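Local coordinates for protein cephalosporin acylase (Bacillus halodurans, PDB 2NLZ) that probably works as an N-terminal nucleophile amidase of the gamma-glutamyltranspeptidase family, named a cephalosporin acylase although its natural substrate is not established, at residues Gly441-Gln446 / Ala468-Trp473; Val315-Asp320 / Pro413-Tyr418; Glu151-Thr156 / Glu197-Gln202; Arg260-Trp265 / Gly424-Asn429. The protein carries 1 engineered substitution. All blocks are in the same frame, centred on the assembly; numbering follows the deposited sequence.

Contact 1 (Gly441-Gln446 / Ala468-Trp473); sequences GFMQPQ and APRWQW
Met443 and Gln472 lie closest along the two backbones, their CA atoms 6.3 Å apart, where the chain around the start of helix 444-457 passes strand 471-473. Neither backbone bonds to the other across the two segments; the link is made by the side-chain amide of Gln446. Its CG lies anti to the carbonyl carbon (chi1 -44°) and the chain runs extended beyond it, which carries the amide to the backbone of Trp473, both of its polar atoms engaged. There OE1 accepts Trp473 N at 2.6 Å, in the carbonyl plane on a lone pair, while NE2 gives a nearly straight bond (169°) to Trp473 O at 3.0 Å. NE2 has a second acceptor within its own segment, Phe442 O at 3.2 Å. The ring of Trp471 comes up obliquely beside the same amide, with planes 50° apart. Met443, bent at chi2, lies across Gln472 at about a right angle, SD 3.7 Å from Gln472 CB, and its CE rests 3.9 Å from Arg470 CD. The guanidinium of Arg470 goes on to a salt bridge with Glu529. Strand 471-473 itself pairs with strand 478-481, a small sheet within what is probably an Ntn-hydrolase fold. One glutamine amide thus serves the N-H and C=O of Trp473 much as a neighbouring strand would, and three bonds define its orientation.

Contact 2 (Val315-Asp320 / Pro413-Tyr418); sequences VTEPSD and PGKRTY
Glu317 reaches over to Arg416, and its side chain can be traced atom by atom. CB sits against the partner backbone, 3.5 Å from Arg416 O and 3.8 Å from Lys415 CG. CG lies anti to the backbone N (chi1 172°), and a bend at chi2 then turns the carboxylate onto the root of the arginine. At the tip OE2 does most of the work: it takes Arg416 NE at 2.8 Å on its syn side, 21° out of the carboxylate plane, and meets the guanidinium at its edge. Arg416 N adds a weak bond to the same oxygen at 3.3 Å. OE1 has only weak bonds to Arg416, from NE and from NH2; the two flat groups are turned 34° apart, and OE2 rather than OE1 makes the short bond. Arg90 stands near as a long, weak second partner of OE2, which would probably help to keep the glutamate ionised.

Beside this pair, the extended chain of Lys415 passes Thr316 and carries NZ toward Asp320, a long salt bridge of 3.7 Å to OD1; the ammonium is held by Asp408 O and Ala410 O, and Thr316 OG1 by Asn409. Val315 puts CG1 3.9 Å from Tyr418 CD2 and its carbonyl at the ring edge. Neither segment is regular helix or strand: this is loop-loop packing locked by a buried salt bridge, joining the loop after helix 294-314 to the one leading toward strand 424-428 in what is probably a gamma-glutamyltranspeptidase-type Ntn fold.

Contact 3 (Glu151-Thr156 / Glu197-Gln202); sequences EGYPVT and EVWRSQ
Tyr153 and Trp199 form the hydrogen-bonded pair of a two-stranded antiparallel ribbon, Tyr153 N to Trp199 O and Trp199 N to Tyr153 O, both 3.1 Å; a further bond runs from Val155 N to Glu197 O. The tightly packed face carries both aromatic side chains, which lie side by side and point the same way. Tyr153 CE2 approaches the edge of the Trp199 ring, 3.5 Å from Trp199 CE3, and the two planes stand 78° apart. The tyrosine ring gets there because its CG sits between the backbone N and the carbonyl carbon (chi1 63°). Their polar ends bond to backbone oxygens beyond the ribbon, Tyr153 OH to Val60 O and Trp199 NE1 to Thr185 O, and helix 157-173 packs against this face. With an alanine here in place of Tyr153, Trp199 would probably lose the ring along its edge and Val60 O its hydroxyl partner. The face of Pro154 and Val198 is looser in its side chains: Val198 is partly exposed and meets mainly backbone, CG1 lying 3.8 Å from Tyr153 N, and both residues pack against a second subunit, on its Glu540 and Lys22. Near the solvent-exposed end, Arg200 bonds through NE to Glu150 O, and its CB rests 3.9 Å from Gly152 CA.

Contact 4 (Arg260-Trp265 / Gly424-Asn429); sequences RGYRVW and GFLTKN
Leu426 CD1 is the bump that fits the hollow between the Tyr262 and Val264 side chains, lying 3.9 Å from Tyr262 CB and 4.0 Å from Val264 CG2; the carbonyl of Arg263 is the floor, its O 3.3 Å from Leu426 CD1. Leu426 CG is anti to the backbone N, which leads the methyl across the strand boundary. Farther along the same face, Lys428 forms a ridge over the Tyr262 ring. Its CD rides above one face, 4.1 Å from the ring centroid and offset toward the rim, a CH-pi contact; a turn at chi4 then brings NZ over the same face, 4.6 Å from the centroid and 25° off the normal, a cation-pi contact. These strands run antiparallel (159° between directions), adjacent in the layered sheet architecture of the Ntn hydrolases, and helix 444-457 covers the Tyr262, Val264 and Leu426 side with Met452 and Ile456. A serine in place of Tyr262 would probably strip Lys428 CD and NZ of the ring face they lie over and leave Ile456 without its aromatic neighbour. Four backbone bonds fix the register, the straightest being Arg263 N to Thr427 O, 2.7 Å and 174°. On the other face Trp265 is the large knob: the NE1-CD1 edge of its indole meets Thr427, NE1 3.2 Å from Thr427 CB, while Trp265 CB meets Phe425 CB at 4.0 Å. Strand 71-78 receives Trp265 and Phe425 on Leu75, and Phe425 and Thr427 on Trp77.

Contacts 1 and 2 are buried, whereas contacts 3 and 4 are only partly so. Helix 444-457 ties two of them together: contact 1 lies at its start, and its later residues cover one face of contact 4. Contacts 1 and 2 touch directly, Phe442 CE2 lying 3.6 Å from Tyr418 CE1. Contact 3 stands apart, its centre about 38 Å from that of contact 2 and on the other side of the chain's centre. Chemistry follows place: main-chain pairing holds the strands of contacts 3 and 4, a glutamine amide substitutes for it in contact 1, and charge joins the loops of contact 2. Contacts 1 and 3 also meet the second subunit.

Contact 1 (Gly441-Gln446 / Ala468-Trp473)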
# COMPACT_ATOMS: atom_id res chain seq x y z
N GLY D 441 1.33 -25.18 14.85
CA GLY D 441 2.09 -26.40 14.54
C GLY D 441 3.58 -26.17 14.50
O GLY D 441 4.19 -25.80 15.51
N PHE D 442 4.19 -26.38 13.34
CA PHE D 442 5.63 -26.19 13.16
C PHE D 442 6.03 -24.73 12.87
O PHE D 442 7.21 -24.40 12.77
CB PHE D 442 6.18 -27.13 12.08
CG PHE D 442 6.20 -28.57 12.50
CD1 PHE D 442 5.19 -29.45 12.10
CD2 PHE D 442 7.23 -29.06 13.29
CE1 PHE D 442 5.21 -30.79 12.47
CE2 PHE D 442 7.26 -30.41 13.67
CZ PHE D 442 6.25 -31.27 13.26
N MET D 443 5.02 -23.86 12.74
CA MET D 443 5.24 -22.41 12.70
C MET D 443 5.70 -21.90 14.08
O MET D 443 6.41 -20.89 14.18
CB MET D 443 3.95 -21.70 12.26
CG MET D 443 3.85 -20.20 12.62
SD MET D 443 4.74 -19.16 11.46
CE MET D 443 4.72 -17.58 12.30
N GLN D 444 5.32 -22.63 15.13
CA GLN D 444 5.40 -22.12 16.50
C GLN D 444 6.74 -21.52 16.92
O GLN D 444 6.78 -20.33 17.30
CB GLN D 444 4.85 -23.13 17.52
CG GLN D 444 3.33 -23.31 17.38
CD GLN D 444 2.64 -23.77 18.64
OE1 GLN D 444 1.77 -24.63 18.60
NE2 GLN D 444 3.01 -23.18 19.77
N PRO D 445 7.84 -22.29 16.81
CA PRO D 445 9.12 -21.69 17.20
C PRO D 445 9.51 -20.49 16.33
O PRO D 445 10.09 -19.52 16.84
CB PRO D 445 10.11 -22.84 17.01
CG PRO D 445 9.27 -24.08 17.01
CD PRO D 445 8.00 -23.68 16.36
N GLN D 446 9.17 -20.56 15.04
CA GLN D 446 9.45 -19.48 14.10
C GLN D 446 8.70 -18.22 14.48
O GLN D 446 9.26 -17.11 14.42
CB GLN D 446 9.11 -19.92 12.68
CG GLN D 446 9.61 -21.33 12.37
CD GLN D 446 9.55 -21.69 10.89
OE1 GLN D 446 10.02 -20.95 10.02
NE2 GLN D 446 8.97 -22.86 10.60
N ALA D 468 2.86 -7.35 12.42
CA ALA D 468 4.01 -7.50 11.52
C ALA D 468 3.92 -8.73 10.61
O ALA D 468 3.52 -9.81 11.06
CB ALA D 468 5.30 -7.53 12.33
N PRO D 469 4.26 -8.55 9.32
CA PRO D 469 4.22 -9.63 8.32
C PRO D 469 5.14 -10.77 8.71
O PRO D 469 6.17 -10.53 9.35
CB PRO D 469 4.73 -8.96 7.04
CG PRO D 469 5.46 -7.72 7.52
CD PRO D 469 4.71 -7.28 8.73
N ARG D 470 4.77 -11.99 8.35
CA ARG D 470 5.45 -13.16 8.85
C ARG D 470 6.02 -14.05 7.76
O ARG D 470 5.46 -14.15 6.68
CB ARG D 470 4.54 -13.98 9.75
CG ARG D 470 4.25 -13.32 11.10
CD ARG D 470 3.15 -14.04 11.84
NE ARG D 470 2.58 -13.22 12.91
CZ ARG D 470 1.39 -13.44 13.47
NH1 ARG D 470 0.63 -14.46 13.06
NH2 ARG D 470 0.95 -12.64 14.44
N TRP D 471 7.14 -14.68 8.07
CA TRP D 471 7.71 -15.70 7.22
C TRP D 471 7.66 -17.03 7.97
O TRP D 471 7.59 -17.04 9.20
CB TRP D 471 9.15 -15.35 6.87
CG TRP D 471 9.98 -15.10 8.08
CD1 TRP D 471 10.25 -13.89 8.66
CD2 TRP D 471 10.65 -16.08 8.88
NE1 TRP D 471 11.04 -14.06 9.77
CE2 TRP D 471 11.30 -15.39 9.93
CE3 TRP D 471 10.76 -17.47 8.82
CZ2 TRP D 471 12.04 -16.05 10.90
CZ3 TRP D 471 11.50 -18.13 9.79
CH2 TRP D 471 12.13 -17.42 10.82
N GLN D 472 7.71 -18.13 7.22
CA GLN D 472 7.94 -19.44 7.82
C GLN D 472 8.63 -20.43 6.89
O GLN D 472 8.25 -20.58 5.73
CB GLN D 472 6.67 -20.05 8.41
CG GLN D 472 5.64 -20.57 7.44
CD GLN D 472 4.60 -21.41 8.14
OE1 GLN D 472 4.94 -22.31 8.92
NE2 GLN D 472 3.33 -21.12 7.89
N TRP D 473 9.67 -21.09 7.41
CA TRP D 473 10.41 -22.11 6.68
C TRP D 473 9.68 -23.46 6.73
O TRP D 473 9.17 -23.84 7.77
CB TRP D 473 11.82 -22.25 7.27
CG TRP D 473 12.52 -23.49 6.89
CD1 TRP D 473 13.22 -23.71 5.75
CD2 TRP D 473 12.59 -24.69 7.65
NE1 TRP D 473 13.73 -24.98 5.75
CE2 TRP D 473 13.35 -25.61 6.90
CE3 TRP D 473 12.07 -25.09 8.88
CZ2 TRP D 473 13.62 -26.90 7.35
CZ3 TRP D 473 12.34 -26.37 9.33
CH2 TRP D 473 13.10 -27.26 8.56

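Contact 2 (Val315-Asp320 / Pro413-Tyr418)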
# COMPACT_ATOMS: atom_id res chain seq x y z
N VAL D 315 15.01 -33.57 19.94
CA VAL D 315 13.99 -33.31 20.97
C VAL D 315 12.90 -34.38 21.02
O VAL D 315 12.21 -34.64 20.03
CB VAL D 315 13.38 -31.89 20.87
CG1 VAL D 315 12.19 -31.74 21.80
CG2 VAL D 315 14.44 -30.84 21.21
N THR D 316 12.78 -34.98 22.20
CA THR D 316 11.77 -35.98 22.53
C THR D 316 11.71 -36.12 24.06
O THR D 316 12.32 -35.32 24.77
CB THR D 316 12.11 -37.34 21.89
OG1 THR D 316 11.11 -38.29 22.25
CG2 THR D 316 13.48 -37.83 22.36
N GLU D 317 10.97 -37.12 24.55
CA GLU D 317 11.01 -37.49 25.97
C GLU D 317 12.45 -37.46 26.52
O GLU D 317 13.31 -38.19 26.01
CB GLU D 317 10.40 -38.89 26.17
CG GLU D 317 10.55 -39.47 27.57
CD GLU D 317 9.50 -38.95 28.53
OE1 GLU D 317 9.89 -38.31 29.53
OE2 GLU D 317 8.30 -39.16 28.27
N PRO D 318 12.72 -36.62 27.54
CA PRO D 318 14.06 -36.33 28.08
C PRO D 318 14.96 -37.56 28.24
O PRO D 318 16.15 -37.48 27.93
CB PRO D 318 13.76 -35.71 29.44
CG PRO D 318 12.48 -35.00 29.23
CD PRO D 318 11.68 -35.85 28.26
N SER D 319 14.39 -38.67 28.69
CA SER D 319 15.13 -39.90 28.93
C SER D 319 15.64 -40.55 27.64
O SER D 319 16.71 -41.15 27.63
CB SER D 319 14.26 -40.89 29.70
OG SER D 319 13.59 -40.26 30.77
N ASP D 320 14.88 -40.41 26.56
CA ASP D 320 15.24 -40.99 25.26
C ASP D 320 16.08 -40.04 24.41
O ASP D 320 16.41 -40.37 23.27
CB ASP D 320 14.00 -41.43 24.48
CG ASP D 320 13.36 -42.70 25.04
OD1 ASP D 320 13.21 -43.69 24.29
OD2 ASP D 320 12.99 -42.71 26.24
N PRO D 413 6.07 -47.53 24.05
CA PRO D 413 4.94 -47.51 24.96
C PRO D 413 5.24 -46.67 26.19
O PRO D 413 6.34 -46.77 26.74
CB PRO D 413 4.77 -48.98 25.36
CG PRO D 413 6.08 -49.62 25.07
CD PRO D 413 6.62 -48.89 23.89
N GLY D 414 4.30 -45.81 26.58
CA GLY D 414 4.45 -45.00 27.78
C GLY D 414 5.39 -43.83 27.63
O GLY D 414 5.81 -43.23 28.62
N LYS D 415 5.73 -43.51 26.39
CA LYS D 415 6.62 -42.40 26.09
C LYS D 415 5.77 -41.24 25.56
O LYS D 415 4.78 -41.47 24.87
CB LYS D 415 7.63 -42.85 25.04
CG LYS D 415 8.55 -41.76 24.51
CD LYS D 415 9.36 -42.29 23.33
CE LYS D 415 10.52 -41.38 23.01
NZ LYS D 415 11.23 -41.82 21.80
N ARG D 416 6.12 -40.01 25.89
CA ARG D 416 5.45 -38.87 25.26
C ARG D 416 6.33 -38.25 24.16
O ARG D 416 7.55 -38.21 24.29
CB ARG D 416 4.97 -37.85 26.28
CG ARG D 416 6.03 -37.41 27.23
CD ARG D 416 5.55 -37.47 28.66
NE ARG D 416 6.68 -37.23 29.56
CZ ARG D 416 6.76 -36.21 30.40
NH1 ARG D 416 5.76 -35.33 30.49
NH2 ARG D 416 7.83 -36.07 31.17
N THR D 417 5.68 -37.81 23.09
CA THR D 417 6.39 -37.42 21.87
C THR D 417 6.82 -35.96 21.81
O THR D 417 6.35 -35.13 22.60
CB THR D 417 5.53 -37.68 20.61
OG1 THR D 417 6.24 -37.24 19.45
CG2 THR D 417 4.20 -36.96 20.71
N TYR D 418 7.74 -35.68 20.88
CA TYR D 418 8.01 -34.34 20.38
C TYR D 418 6.68 -33.62 20.22
O TYR D 418 5.80 -34.08 19.49
CB TYR D 418 8.72 -34.46 19.02
CG TYR D 418 9.09 -33.16 18.34
CD1 TYR D 418 8.19 -32.50 17.52
CD2 TYR D 418 10.36 -32.61 18.49
CE1 TYR D 418 8.52 -31.31 16.89
CE2 TYR D 418 10.71 -31.43 17.86
CZ TYR D 418 9.79 -30.78 17.06
OH TYR D 418 10.13 -29.61 16.43

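Contact 3 (Glu151-Thr156 / Glu197-Gln202)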
# COMPACT_ATOMS: atom_id res chain seq x y z
N GLU D 151 -26.18 -23.94 26.50
CA GLU D 151 -27.03 -22.94 25.87
C GLU D 151 -26.67 -22.73 24.41
O GLU D 151 -27.54 -22.44 23.60
CB GLU D 151 -26.97 -21.62 26.65
CG GLU D 151 -27.69 -21.69 28.00
CD GLU D 151 -27.26 -20.60 28.97
OE1 GLU D 151 -27.41 -20.82 30.20
OE2 GLU D 151 -26.77 -19.53 28.53
N GLY D 152 -25.40 -22.88 24.08
CA GLY D 152 -24.94 -22.75 22.70
C GLY D 152 -24.43 -21.38 22.31
O GLY D 152 -24.63 -20.40 23.03
N TYR D 153 -23.78 -21.30 21.15
CA TYR D 153 -23.23 -20.05 20.64
C TYR D 153 -23.33 -19.91 19.12
O TYR D 153 -23.27 -20.92 18.41
CB TYR D 153 -21.78 -19.87 21.09
CG TYR D 153 -20.82 -20.92 20.56
CD1 TYR D 153 -20.04 -20.67 19.43
CD2 TYR D 153 -20.68 -22.14 21.20
CE1 TYR D 153 -19.16 -21.63 18.94
CE2 TYR D 153 -19.80 -23.11 20.72
CZ TYR D 153 -19.05 -22.84 19.59
OH TYR D 153 -18.17 -23.79 19.12
N PRO D 154 -23.49 -18.67 18.61
CA PRO D 154 -23.48 -18.43 17.16
C PRO D 154 -22.09 -18.59 16.58
O PRO D 154 -21.12 -18.05 17.11
CB PRO D 154 -23.94 -16.98 17.03
CG PRO D 154 -23.63 -16.36 18.33
CD PRO D 154 -23.72 -17.43 19.38
N VAL D 155 -21.99 -19.32 15.47
CA VAL D 155 -20.72 -19.64 14.84
C VAL D 155 -20.20 -18.48 13.97
O VAL D 155 -20.90 -17.99 13.08
CB VAL D 155 -20.84 -20.95 14.03
CG1 VAL D 155 -19.57 -21.25 13.26
CG2 VAL D 155 -21.17 -22.09 14.96
N THR D 156 -18.99 -18.03 14.24
CA THR D 156 -18.39 -16.95 13.47
C THR D 156 -17.91 -17.49 12.11
O THR D 156 -17.62 -18.68 11.99
CB THR D 156 -17.23 -16.27 14.25
OG1 THR D 156 -16.08 -17.12 14.26
CG2 THR D 156 -17.64 -15.93 15.70
N GLU D 197 -25.46 -19.70 12.81
CA GLU D 197 -26.20 -20.85 13.33
C GLU D 197 -25.67 -21.17 14.72
O GLU D 197 -24.47 -21.14 14.96
CB GLU D 197 -26.04 -22.04 12.38
CG GLU D 197 -27.07 -23.14 12.53
CD GLU D 197 -26.77 -24.34 11.64
OE1 GLU D 197 -27.11 -25.49 12.04
OE2 GLU D 197 -26.21 -24.15 10.55
N VAL D 198 -26.57 -21.44 15.66
CA VAL D 198 -26.17 -21.81 17.01
C VAL D 198 -25.81 -23.28 17.08
O VAL D 198 -26.55 -24.15 16.58
CB VAL D 198 -27.28 -21.50 18.03
CG1 VAL D 198 -27.00 -22.17 19.36
CG2 VAL D 198 -27.43 -20.01 18.22
N TRP D 199 -24.66 -23.57 17.68
CA TRP D 199 -24.27 -24.95 17.91
C TRP D 199 -24.15 -25.15 19.41
O TRP D 199 -23.70 -24.25 20.12
CB TRP D 199 -22.95 -25.26 17.21
CG TRP D 199 -22.43 -26.63 17.49
CD1 TRP D 199 -22.78 -27.78 16.85
CD2 TRP D 199 -21.46 -26.99 18.49
NE1 TRP D 199 -22.09 -28.84 17.39
CE2 TRP D 199 -21.27 -28.39 18.39
CE3 TRP D 199 -20.74 -26.28 19.45
CZ2 TRP D 199 -20.39 -29.08 19.22
CZ3 TRP D 199 -19.86 -26.98 20.27
CH2 TRP D 199 -19.70 -28.36 20.15
N ARG D 200 -24.56 -26.32 19.87
CA ARG D 200 -24.49 -26.67 21.27
C ARG D 200 -24.07 -28.11 21.41
O ARG D 200 -24.14 -28.88 20.45
CB ARG D 200 -25.83 -26.43 21.96
CG ARG D 200 -27.03 -27.00 21.22
CD ARG D 200 -28.34 -26.71 21.94
NE ARG D 200 -28.40 -27.33 23.26
CZ ARG D 200 -28.80 -28.58 23.50
NH1 ARG D 200 -29.19 -29.36 22.50
NH2 ARG D 200 -28.81 -29.04 24.74
N SER D 201 -23.64 -28.48 22.60
CA SER D 201 -23.30 -29.85 22.88
C SER D 201 -23.55 -30.17 24.35
O SER D 201 -22.79 -29.74 25.24
CB SER D 201 -21.85 -30.11 22.51
OG SER D 201 -21.51 -31.45 22.76
N GLN D 202 -24.63 -30.92 24.60
CA GLN D 202 -24.95 -31.41 25.94
C GLN D 202 -23.85 -32.32 26.46
O GLN D 202 -23.58 -32.35 27.65
CB GLN D 202 -26.29 -32.14 25.97
CG GLN D 202 -27.41 -31.39 26.69
CD GLN D 202 -27.14 -31.15 28.18
OE1 GLN D 202 -26.32 -31.84 28.81
NE2 GLN D 202 -27.85 -30.18 28.75

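Contact 4 (Arg260-Trp265 / Gly424-Asn429)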
# COMPACT_ATOMS: atom_id res chain seq x y z
N ARG D 260 19.95 -10.54 24.76
CA ARG D 260 20.24 -9.11 24.85
C ARG D 260 19.71 -8.50 26.14
O ARG D 260 19.10 -7.42 26.12
CB ARG D 260 19.70 -8.37 23.62
CG ARG D 260 19.84 -9.18 22.35
CD ARG D 260 19.94 -8.34 21.14
NE ARG D 260 19.92 -9.15 19.93
CZ ARG D 260 21.01 -9.60 19.31
NH1 ARG D 260 22.21 -9.31 19.80
NH2 ARG D 260 20.90 -10.33 18.21
N GLY D 261 19.95 -9.20 27.25
CA GLY D 261 19.57 -8.74 28.59
C GLY D 261 18.30 -9.38 29.13
O GLY D 261 18.17 -9.59 30.35
N TYR D 262 17.37 -9.66 28.22
CA TYR D 262 16.13 -10.35 28.53
C TYR D 262 16.40 -11.85 28.64
O TYR D 262 17.43 -12.34 28.17
CB TYR D 262 15.09 -10.09 27.44
CG TYR D 262 14.58 -8.66 27.35
CD1 TYR D 262 13.36 -8.31 27.91
CD2 TYR D 262 15.33 -7.67 26.70
CE1 TYR D 262 12.89 -7.00 27.83
CE2 TYR D 262 14.86 -6.36 26.61
CZ TYR D 262 13.64 -6.04 27.18
OH TYR D 262 13.16 -4.75 27.12
N ARG D 263 15.47 -12.57 29.25
CA ARG D 263 15.49 -14.03 29.20
C ARG D 263 14.22 -14.57 28.56
O ARG D 263 13.10 -14.25 28.98
CB ARG D 263 15.73 -14.63 30.59
CG ARG D 263 17.10 -14.30 31.17
CD ARG D 263 17.55 -15.36 32.17
NE ARG D 263 18.07 -16.57 31.52
CZ ARG D 263 19.34 -16.77 31.20
NH1 ARG D 263 20.25 -15.84 31.46
NH2 ARG D 263 19.71 -17.90 30.61
N VAL D 264 14.41 -15.40 27.53
CA VAL D 264 13.31 -16.02 26.80
C VAL D 264 13.07 -17.43 27.34
O VAL D 264 13.95 -18.29 27.27
CB VAL D 264 13.62 -16.08 25.29
CG1 VAL D 264 12.42 -16.57 24.53
CG2 VAL D 264 14.03 -14.72 24.79
N TRP D 265 11.87 -17.66 27.86
CA TRP D 265 11.56 -18.94 28.50
C TRP D 265 10.68 -19.84 27.65
O TRP D 265 9.75 -19.38 26.98
CB TRP D 265 10.89 -18.70 29.85
CG TRP D 265 11.74 -17.97 30.80
CD1 TRP D 265 11.81 -16.62 30.96
CD2 TRP D 265 12.65 -18.53 31.75
NE1 TRP D 265 12.71 -16.30 31.95
CE2 TRP D 265 13.25 -17.46 32.45
CE3 TRP D 265 13.03 -19.85 32.08
CZ2 TRP D 265 14.20 -17.66 33.47
CZ3 TRP D 265 13.98 -20.04 33.08
CH2 TRP D 265 14.55 -18.94 33.76
N GLY D 424 5.24 -19.48 25.69
CA GLY D 424 6.47 -18.75 25.95
C GLY D 424 6.31 -17.75 27.07
O GLY D 424 5.20 -17.30 27.34
N PHE D 425 7.42 -17.43 27.72
CA PHE D 425 7.43 -16.34 28.69
C PHE D 425 8.67 -15.48 28.57
O PHE D 425 9.77 -15.99 28.34
CB PHE D 425 7.32 -16.89 30.11
CG PHE D 425 6.65 -15.94 31.08
CD1 PHE D 425 5.29 -16.07 31.34
CD2 PHE D 425 7.37 -14.93 31.71
CE1 PHE D 425 4.66 -15.20 32.23
CE2 PHE D 425 6.75 -14.06 32.60
CZ PHE D 425 5.39 -14.20 32.86
N LEU D 426 8.49 -14.18 28.74
CA LEU D 426 9.59 -13.24 28.69
C LEU D 426 9.84 -12.55 30.04
O LEU D 426 8.89 -12.18 30.75
CB LEU D 426 9.38 -12.20 27.58
CG LEU D 426 10.56 -11.30 27.19
CD1 LEU D 426 11.81 -12.10 26.85
CD2 LEU D 426 10.19 -10.37 26.03
N THR D 427 11.12 -12.36 30.35
CA THR D 427 11.60 -11.94 31.66
C THR D 427 12.82 -11.03 31.50
O THR D 427 13.59 -11.19 30.57
CB THR D 427 11.92 -13.22 32.49
OG1 THR D 427 10.76 -13.60 33.23
CG2 THR D 427 13.10 -13.04 33.44
N LYS D 428 12.97 -10.04 32.38
CA LYS D 428 14.17 -9.19 32.38
C LYS D 428 14.65 -8.92 33.81
O LYS D 428 13.95 -8.26 34.59
CB LYS D 428 13.90 -7.88 31.65
CG LYS D 428 15.10 -6.95 31.52
CD LYS D 428 14.69 -5.62 30.91
CE LYS D 428 15.82 -4.60 30.92
NZ LYS D 428 16.93 -4.97 30.01
N ASN D 429 15.85 -9.41 34.13
CA ASN D 429 16.49 -9.24 35.44
C ASN D 429 15.63 -9.75 36.59
O ASN D 429 15.38 -9.02 37.56
CB ASN D 429 16.86 -7.77 35.71
CG ASN D 429 17.83 -7.21 34.69
OD1 ASN D 429 18.68 -7.92 34.16
ND2 ASN D 429 17.70 -5.92 34.41